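PDB 1O8X: tryparedoxin from Crithidia fasciculata, which probably acts as a thioredoxin-like dithiol-disulfide oxidoreductase, passing electrons through a redox-active disulfide in the trypanosomatid response to oxidative stress. Local coordinates for residues A[19-22]-A[23-27]. The protein carries 1 engineered substitution. Sequence-based numbering, arbitrary orientation.
Sequences GEVE and VKSLA
Ser-25 turns back on the end of strand 19-22 and holds the carbonyl oxygen of Glu-22 with two bonds. Ser-25 CB points toward the strand and lies 3.3 Å from Glu-22 O. One bond further, Ser-25 OG donates a hydrogen bond of 2.7 Å to Glu-22 O. OG sits between its own backbone N and carbonyl carbon (chi1 70°), and this rotation brings OG up to the carbonyl oxygen of Glu-22. It meets the oxygen nearly head-on, with a C=O...OG angle of 165°. The CG2 methyl of Val-21 lies 4.0 Å from Ser-25 OG, a loose van der Waals contact.

The second bond comes from the backbone. Ser-25 N donates to Glu-22 O over 3.0 Å, from well above the carbonyl plane. This is an i to i+3 bond, and it starts the 3-10 turn of residues 23-26. The next bond of the same kind runs from Leu-26 N to Val-23 O, at 3.1 Å.

The side chain of Glu-22 plays little part. Its CG stands anti to the carbonyl carbon, beside the backbone N (chi1 -66°), and the extended chain takes the carboxylate away from the serine. Near its base, Glu-22 CB lies 4.0 Å from Lys-24 N. Glu-22 CB and Lys-24 CB are 4.4 Å apart, a loose contact.

The turn leads from the edge strand 19-22 toward strand 30-36 of the thioredoxin fold. Val-23 and Leu-26 both pack on Leu-4 and Leu-14, so one side of the turn faces apolar side chains while Ser-25 lies at the surface. Although exposed, the serine has its hydroxyl proton engaged by a backbone carbonyl, which should restrict its rotation. The two donors together hold the turn where the strand ends.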
ATOM      1  N   GLY A  19     -15.921   1.961  -5.738  1.00 26.59           N
ATOM      2  CA  GLY A  19     -16.143   3.351  -5.406  1.00 25.79           C
ATOM      3  C   GLY A  19     -14.887   4.004  -4.866  1.00 25.71           C
ATOM      4  O   GLY A  19     -13.766   3.613  -5.206  1.00 24.99           O
ATOM      5  N   GLU A  20     -15.085   5.009  -4.022  1.00 26.08           N
ATOM      6  CA  GLU A  20     -13.993   5.799  -3.470  1.00 26.45           C
ATOM      7  C   GLU A  20     -14.194   6.070  -1.983  1.00 26.21           C
ATOM      8  O   GLU A  20     -15.322   6.051  -1.479  1.00 26.61           O
ATOM      9  CB  GLU A  20     -13.884   7.133  -4.218  1.00 27.67           C
ATOM     10  CG  GLU A  20     -13.383   7.031  -5.652  1.00 30.05           C
ATOM     11  CD  GLU A  20     -13.249   8.383  -6.346  1.00 33.55           C
ATOM     12  OE1 GLU A  20     -14.155   9.231  -6.205  1.00 35.41           O
ATOM     13  OE2 GLU A  20     -12.228   8.602  -7.042  1.00 35.26           O
ATOM     14  N   VAL A  21     -13.085   6.322  -1.287  1.00 25.10           N
ATOM     15  CA  VAL A  21     -13.101   6.874   0.071  1.00 24.78           C
ATOM     16  C   VAL A  21     -12.245   8.139   0.100  1.00 24.81           C
ATOM     17  O   VAL A  21     -11.374   8.330  -0.756  1.00 24.66           O
ATOM     18  CB  VAL A  21     -12.572   5.889   1.153  1.00 24.28           C
ATOM     19  CG1 VAL A  21     -13.373   4.622   1.187  1.00 24.98           C
ATOM     20  CG2 VAL A  21     -11.096   5.554   0.937  1.00 24.02           C
ATOM     21  N   GLU A  22     -12.495   9.001   1.082  1.00 24.98           N
ATOM     22  CA  GLU A  22     -11.680  10.197   1.279  1.00 25.63           C
ATOM     23  C   GLU A  22     -10.355   9.855   1.965  1.00 25.15           C
ATOM     24  O   GLU A  22     -10.311   9.031   2.879  1.00 25.17           O
ATOM     25  CB  GLU A  22     -12.452  11.257   2.086  1.00 26.59           C
ATOM     26  CG  GLU A  22     -13.662  11.813   1.340  1.00 29.11           C
ATOM     27  CD  GLU A  22     -14.333  12.993   2.032  1.00 33.24           C
ATOM     28  OE1 GLU A  22     -14.666  12.886   3.232  1.00 35.52           O
ATOM     29  OE2 GLU A  22     -14.563  14.031   1.362  1.00 36.23           O
ATOM     30  N   VAL A  23      -9.281  10.492   1.515  1.00 25.05           N
ATOM     31  CA  VAL A  23      -7.975  10.314   2.156  1.00 24.68           C
ATOM     32  C   VAL A  23      -8.049  10.685   3.647  1.00 24.46           C
ATOM     33  O   VAL A  23      -7.340  10.102   4.481  1.00 24.32           O
ATOM     34  CB  VAL A  23      -6.877  11.080   1.388  1.00 24.83           C
ATOM     35  CG1 VAL A  23      -5.560  11.108   2.147  1.00 25.87           C
ATOM     36  CG2 VAL A  23      -6.682  10.453   0.014  1.00 25.33           C
ATOM     37  N   LYS A  24      -8.942  11.621   3.984  1.00 24.98           N
ATOM     38  CA  LYS A  24      -9.189  12.013   5.376  1.00 25.15           C
ATOM     39  C   LYS A  24      -9.603  10.858   6.293  1.00 23.77           C
ATOM     40  O   LYS A  24      -9.376  10.917   7.500  1.00 23.97           O
ATOM     41  CB  LYS A  24     -10.270  13.108   5.444  1.00 26.27           C
ATOM     42  CG  LYS A  24      -9.806  14.490   5.033  1.00 30.26           C
ATOM     43  CD  LYS A  24     -10.877  15.541   5.314  1.00 35.06           C
ATOM     44  CE  LYS A  24     -10.495  16.898   4.717  1.00 38.53           C
ATOM     45  NZ  LYS A  24      -9.578  17.672   5.614  1.00 40.81           N
ATOM     46  N   SER A  25     -10.212   9.816   5.729  1.00 22.64           N
ATOM     47  CA  SER A  25     -10.671   8.671   6.512  1.00 21.82           C
ATOM     48  C   SER A  25      -9.506   7.849   7.084  1.00 20.74           C
ATOM     49  O   SER A  25      -9.722   6.951   7.898  1.00 20.86           O
ATOM     50  CB  SER A  25     -11.589   7.766   5.670  1.00 22.44           C
ATOM     51  OG  SER A  25     -10.861   7.088   4.663  1.00 22.91           O
ATOM     52  N   LEU A  26      -8.278   8.147   6.648  1.00 19.40           N
ATOM     53  CA  LEU A  26      -7.097   7.437   7.137  1.00 18.48           C
ATOM     54  C   LEU A  26      -6.505   8.038   8.420  1.00 17.39           C
ATOM     55  O   LEU A  26      -5.509   7.549   8.931  1.00 16.36           O
ATOM     56  CB  LEU A  26      -6.047   7.401   6.028  1.00 18.72           C
ATOM     57  CG  LEU A  26      -6.477   6.660   4.750  1.00 21.07           C
ATOM     58  CD1 LEU A  26      -5.349   6.536   3.745  1.00 23.48           C
ATOM     59  CD2 LEU A  26      -7.065   5.297   5.065  1.00 24.47           C
ATOM     60  N   ALA A  27      -7.127   9.091   8.955  1.00 17.14           N
ATOM     61  CA  ALA A  27      -6.633   9.751  10.165  1.00 17.02           C
ATOM     62  C   ALA A  27      -6.279   8.774  11.284  1.00 16.28           C
ATOM     63  O   ALA A  27      -7.076   7.908  11.651  1.00 16.33           O
ATOM     64  CB  ALA A  27      -7.680  10.748  10.658  1.00 17.95           C
TER